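Local coordinates for meta cleavage compound hydrolase (Janthinobacterium, PDB 1J1I), which catalyses the hydrolytic cleavage of a carbon-carbon bond in the meta-cleavage product of carbazole degradation, releasing anthranilate, at residues G112-G117 / C259-M264; L170-F175 / I265-D270. All coordinates share one frame; numbering follows the deposited sequence.

Interaction 1 (G112-G117 / C259-M264); sequences GNSMGG and CGHWAM
N113 lays its carboxamide against residues 261-264, alongside CD1 of the W262 indole and the thioether of M264, and points ND2 at the backbone carbonyl of H261. The segment 112-117 is the nucleophile elbow of an α/β-hydrolase, G-N-S-M-G, where strand 108-113 turns sharply into helix 114-126. At S114 the backbone has phi 39° and psi -115°, the strained conformation that lifts the nucleophile out of the turn. S114, H261 and D233 probably form the catalytic triad, as in related hydrolases, and H261 ND1 is hydrogen-bonded to D233.

N113 ND2 donates to H261 O over 3.1 Å, nearly straight and within both the amide and the carbonyl plane. With CG anti to the backbone N (chi1 172°), the amide reaches across to the loop, and its other end, OD1, accepts from S114 OG at 2.7 Å, the hydroxyl sitting above the carbonyl plane. One side chain therefore ties to the nucleophile's hydroxyl and to the histidine's backbone together. M264 crosses the amide at about a right angle, with SD 3.8 Å from N113 ND2. With an alanine here the amide is gone, and H261 O would probably lose its donor across the contact while the S114 hydroxyl would be freer to turn.

S114 OG and H261 NE2 are 4.1 Å apart, and S114 CB approaches closer, 3.4 Å from H261 NE2. A water bridges the indole and the serine, accepting from W262 NE1 at 2.9 Å and donating to S114 OG.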
loop_
_atom_site.group_PDB
_atom_site.type_symbol
_atom_site.label_atom_id
_atom_site.label_comp_id
_atom_site.label_asym_id
_atom_site.label_seq_id
_atom_site.Cartn_x
_atom_site.Cartn_y
_atom_site.Cartn_z
ATOM N N GLY A 112 0.797 8.934 12.628
ATOM C CA GLY A 112 -0.179 8.933 13.700
ATOM C C GLY A 112 -1.365 8.009 13.523
ATOM O O GLY A 112 -1.853 7.800 12.413
ATOM N N ASN A 113 -1.819 7.454 14.641
ATOM C CA ASN A 113 -2.968 6.554 14.668
ATOM C C ASN A 113 -4.159 7.309 15.251
ATOM O O ASN A 113 -4.002 8.058 16.213
ATOM C CB ASN A 113 -2.650 5.333 15.534
ATOM C CG ASN A 113 -3.859 4.452 15.764
ATOM O OD1 ASN A 113 -4.588 4.621 16.740
ATOM N ND2 ASN A 113 -4.086 3.510 14.852
ATOM N N SER A 114 -5.334 7.117 14.658
ATOM C CA SER A 114 -6.566 7.769 15.102
ATOM C C SER A 114 -6.364 9.231 15.542
ATOM O O SER A 114 -6.016 10.073 14.718
ATOM C CB SER A 114 -7.220 6.941 16.221
ATOM O OG SER A 114 -6.316 6.678 17.278
ATOM N N MET A 115 -6.587 9.544 16.820
ATOM C CA MET A 115 -6.407 10.925 17.296
ATOM C C MET A 115 -5.012 11.473 16.972
ATOM O O MET A 115 -4.854 12.654 16.659
ATOM C CB MET A 115 -6.642 11.025 18.813
ATOM C CG MET A 115 -6.382 12.434 19.372
ATOM S SD MET A 115 -6.636 12.552 21.175
ATOM C CE MET A 115 -8.423 12.509 21.263
ATOM N N GLY A 116 -4.003 10.615 17.066
ATOM C CA GLY A 116 -2.647 11.033 16.761
ATOM C C GLY A 116 -2.551 11.390 15.287
ATOM O O GLY A 116 -1.807 12.292 14.895
ATOM N N GLY A 117 -3.316 10.675 14.467
ATOM C CA GLY A 117 -3.319 10.940 13.040
ATOM C C GLY A 117 -3.977 12.278 12.748
ATOM O O GLY A 117 -3.477 13.065 11.944
ATOM N N CYS A 259 -7.470 -6.764 9.651
ATOM C CA CYS A 259 -6.851 -5.739 10.464
ATOM C C CYS A 259 -7.914 -4.785 10.974
ATOM O O CYS A 259 -8.775 -4.336 10.216
ATOM C CB CYS A 259 -5.830 -4.987 9.604
ATOM S SG CYS A 259 -4.897 -3.706 10.438
ATOM N N GLY A 260 -7.848 -4.487 12.267
ATOM C CA GLY A 260 -8.805 -3.587 12.877
ATOM C C GLY A 260 -8.342 -2.141 12.868
ATOM O O GLY A 260 -7.754 -1.672 11.891
ATOM N N HIS A 261 -8.591 -1.450 13.978
ATOM C CA HIS A 261 -8.260 -0.036 14.138
ATOM C C HIS A 261 -6.803 0.270 14.511
ATOM O O HIS A 261 -6.375 1.423 14.416
ATOM C CB HIS A 261 -9.211 0.562 15.187
ATOM C CG HIS A 261 -9.210 2.061 15.242
ATOM N ND1 HIS A 261 -9.433 2.850 14.134
ATOM C CD2 HIS A 261 -9.063 2.912 16.286
ATOM C CE1 HIS A 261 -9.424 4.124 14.492
ATOM N NE2 HIS A 261 -9.200 4.188 15.793
ATOM N N TRP A 262 -6.044 -0.747 14.924
ATOM C CA TRP A 262 -4.644 -0.560 15.325
ATOM C C TRP A 262 -3.634 -1.376 14.511
ATOM O O TRP A 262 -3.007 -2.294 15.035
ATOM C CB TRP A 262 -4.456 -0.909 16.809
ATOM C CG TRP A 262 -5.275 -0.096 17.769
ATOM C CD1 TRP A 262 -5.779 1.158 17.567
ATOM C CD2 TRP A 262 -5.629 -0.458 19.109
ATOM N NE1 TRP A 262 -6.425 1.597 18.698
ATOM C CE2 TRP A 262 -6.348 0.625 19.659
ATOM C CE3 TRP A 262 -5.407 -1.595 19.899
ATOM C CZ2 TRP A 262 -6.848 0.607 20.967
ATOM C CZ3 TRP A 262 -5.905 -1.613 21.203
ATOM C CH2 TRP A 262 -6.617 -0.516 21.721
ATOM N N ALA A 263 -3.455 -1.029 13.240
ATOM C CA ALA A 263 -2.524 -1.756 12.384
ATOM C C ALA A 263 -1.123 -1.909 12.986
ATOM O O ALA A 263 -0.526 -2.982 12.907
ATOM C CB ALA A 263 -2.434 -1.072 11.015
ATOM N N MET A 264 -0.597 -0.846 13.593
ATOM C CA MET A 264 0.749 -0.895 14.173
ATOM C C MET A 264 0.889 -1.890 15.326
ATOM O O MET A 264 2.001 -2.329 15.639
ATOM C CB MET A 264 1.180 0.491 14.664
ATOM C CG MET A 264 0.528 0.924 15.964
ATOM S SD MET A 264 -1.250 1.128 15.847
ATOM C CE MET A 264 -1.626 1.628 17.508
HETATM O O HOH W 1 -7.006 4.351 19.301
#

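Interaction 2 (L170-F175 / I265-D270); sequences LTNDGF and IEHPED
The F175 ring packs through CZ on CG2 of I265 at 3.7 Å, and nearer the backbone its CD1 lies against E266 CA and CG; the F175 and E266 side chains cross at about a right angle. One face of the ring carries the methyl of T171, CG2 lying 3.7 Å above the plane and offset toward the rim, while a water sits in the plane at its edge.

The E266 side chain runs on, extended beyond CG, past T171 to the backbone of N172. E266 OE1 is gripped twice by N172: the backbone N reaches it at 2.8 Å from above the carboxylate plane, and ND2 at 2.7 Å along the anti lone pair. The N172 amide and E266 carboxylate planes are 27° apart. The carboxylate also accepts from G260 N through OE1 and from W262 N through OE2, so several N-H groups probably stabilise its negative charge.

N172 ND2 also donates to the edge water, which in turn donates to E266 O. N172 OD1 accepts from G174 N at 2.6 Å, an Asx turn inside the type I β turn 172-175. The contact thus ties this loop, probably part of the lid inserted between strands 131-137 and 225-230 as is usual in α/β-hydrolases, to the segment after the histidine.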
loop_
_atom_site.group_PDB
_atom_site.type_symbol
_atom_site.label_atom_id
_atom_site.label_comp_id
_atom_site.label_asym_id
_atom_site.label_seq_id
_atom_site.Cartn_x
_atom_site.Cartn_y
_atom_site.Cartn_z
ATOM N N LEU A 170 -11.561 -3.430 19.175
ATOM C CA LEU A 170 -10.880 -2.582 18.194
ATOM C C LEU A 170 -9.866 -3.288 17.301
ATOM O O LEU A 170 -9.272 -2.663 16.416
ATOM C CB LEU A 170 -10.167 -1.432 18.906
ATOM C CG LEU A 170 -10.989 -0.565 19.858
ATOM C CD1 LEU A 170 -10.151 0.629 20.283
ATOM C CD2 LEU A 170 -12.260 -0.098 19.177
ATOM N N THR A 171 -9.659 -4.579 17.535
ATOM C CA THR A 171 -8.698 -5.351 16.757
ATOM C C THR A 171 -9.370 -6.457 15.941
ATOM O O THR A 171 -10.526 -6.800 16.186
ATOM C CB THR A 171 -7.633 -5.978 17.683
ATOM O OG1 THR A 171 -8.278 -6.746 18.708
ATOM C CG2 THR A 171 -6.788 -4.890 18.333
ATOM N N ASN A 172 -8.642 -7.003 14.970
ATOM C CA ASN A 172 -9.171 -8.069 14.120
ATOM C C ASN A 172 -9.387 -9.338 14.947
ATOM O O ASN A 172 -8.708 -9.558 15.952
ATOM C CB ASN A 172 -8.211 -8.347 12.955
ATOM C CG ASN A 172 -6.983 -9.130 13.375
ATOM O OD1 ASN A 172 -7.020 -10.357 13.481
ATOM N ND2 ASN A 172 -5.887 -8.424 13.621
ATOM N N ASP A 173 -10.327 -10.170 14.512
ATOM C CA ASP A 173 -10.664 -11.402 15.225
ATOM C C ASP A 173 -9.498 -12.342 15.507
ATOM O O ASP A 173 -9.615 -13.239 16.338
ATOM C CB ASP A 173 -11.754 -12.169 14.468
ATOM C CG ASP A 173 -12.972 -11.315 14.166
ATOM O OD1 ASP A 173 -13.332 -10.460 15.002
ATOM O OD2 ASP A 173 -13.581 -11.507 13.092
ATOM N N GLY A 174 -8.377 -12.144 14.823
ATOM C CA GLY A 174 -7.233 -13.011 15.038
ATOM C C GLY A 174 -6.198 -12.463 16.002
ATOM O O GLY A 174 -5.212 -13.132 16.301
ATOM N N PHE A 175 -6.421 -11.246 16.490
ATOM C CA PHE A 175 -5.490 -10.614 17.417
ATOM C C PHE A 175 -5.451 -11.335 18.767
ATOM O O PHE A 175 -6.484 -11.548 19.398
ATOM C CB PHE A 175 -5.879 -9.148 17.631
ATOM C CG PHE A 175 -4.907 -8.382 18.479
ATOM C CD1 PHE A 175 -3.627 -8.102 18.012
ATOM C CD2 PHE A 175 -5.262 -7.958 19.757
ATOM C CE1 PHE A 175 -2.713 -7.408 18.804
ATOM C CE2 PHE A 175 -4.355 -7.265 20.557
ATOM C CZ PHE A 175 -3.078 -6.989 20.081
ATOM N N ILE A 265 -0.227 -2.223 15.966
ATOM C CA ILE A 265 -0.211 -3.172 17.076
ATOM C C ILE A 265 -0.568 -4.579 16.593
ATOM O O ILE A 265 0.071 -5.557 16.983
ATOM C CB ILE A 265 -1.213 -2.760 18.194
ATOM C CG1 ILE A 265 -0.772 -1.441 18.837
ATOM C CG2 ILE A 265 -1.296 -3.855 19.254
ATOM C CD1 ILE A 265 -1.753 -0.895 19.867
ATOM N N GLU A 266 -1.578 -4.671 15.735
ATOM C CA GLU A 266 -2.039 -5.959 15.213
ATOM C C GLU A 266 -1.066 -6.621 14.235
ATOM O O GLU A 266 -0.949 -7.847 14.202
ATOM C CB GLU A 266 -3.401 -5.787 14.536
ATOM C CG GLU A 266 -4.470 -5.184 15.432
ATOM C CD GLU A 266 -5.751 -4.868 14.685
ATOM O OE1 GLU A 266 -6.303 -5.778 14.024
ATOM O OE2 GLU A 266 -6.210 -3.706 14.759
ATOM N N HIS A 267 -0.375 -5.812 13.437
ATOM C CA HIS A 267 0.581 -6.319 12.458
ATOM C C HIS A 267 1.765 -5.362 12.411
ATOM O O HIS A 267 1.962 -4.659 11.420
ATOM C CB HIS A 267 -0.075 -6.390 11.074
ATOM C CG HIS A 267 -1.370 -7.142 11.057
ATOM N ND1 HIS A 267 -1.437 -8.515 11.170
ATOM C CD2 HIS A 267 -2.648 -6.712 10.947
ATOM C CE1 HIS A 267 -2.701 -8.896 11.129
ATOM N NE2 HIS A 267 -3.456 -7.821 10.995
ATOM N N PRO A 268 2.577 -5.334 13.481
ATOM C CA PRO A 268 3.738 -4.436 13.540
ATOM C C PRO A 268 4.737 -4.526 12.389
ATOM O O PRO A 268 5.132 -3.497 11.834
ATOM C CB PRO A 268 4.356 -4.750 14.911
ATOM C CG PRO A 268 3.941 -6.174 15.169
ATOM C CD PRO A 268 2.520 -6.212 14.667
ATOM N N GLU A 269 5.140 -5.740 12.024
ATOM C CA GLU A 269 6.096 -5.922 10.933
ATOM C C GLU A 269 5.539 -5.396 9.615
ATOM O O GLU A 269 6.235 -4.717 8.852
ATOM C CB GLU A 269 6.451 -7.401 10.784
ATOM C CG GLU A 269 7.288 -7.950 11.924
ATOM C CD GLU A 269 8.698 -8.305 11.487
ATOM O OE1 GLU A 269 8.853 -9.239 10.666
ATOM O OE2 GLU A 269 9.652 -7.649 11.959
ATOM N N ASP A 270 4.280 -5.722 9.352
ATOM C CA ASP A 270 3.621 -5.288 8.130
ATOM C C ASP A 270 3.575 -3.761 8.096
ATOM O O ASP A 270 3.993 -3.139 7.124
ATOM C CB ASP A 270 2.203 -5.871 8.068
ATOM C CG ASP A 270 1.496 -5.564 6.753
ATOM O OD1 ASP A 270 0.379 -6.076 6.536
ATOM O OD2 ASP A 270 2.056 -4.805 5.939
HETATM O O HOH W 2 -3.277 -9.458 14.640
#

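Overall arrangement
The two contacts interlock along the chain: 112-117, then 170-175, then the consecutive segments 259-264 and 265-270, which share helix 263-266. Their centres lie 11 Å apart. Interaction 1 is buried near the centre of the chain, at the C-terminal end of strand 108-113 in the mixed sheet; interaction 2 is farther out, about 16 Å from that centre and only partly buried. They meet directly, because a backbone hydrogen bond joins H261 N and L170 O and the indole of W262 packs on L170 CD1. The loop carrying the probable catalytic histidine is thereby joined both to the nucleophile elbow and to the loop after helix 160-170.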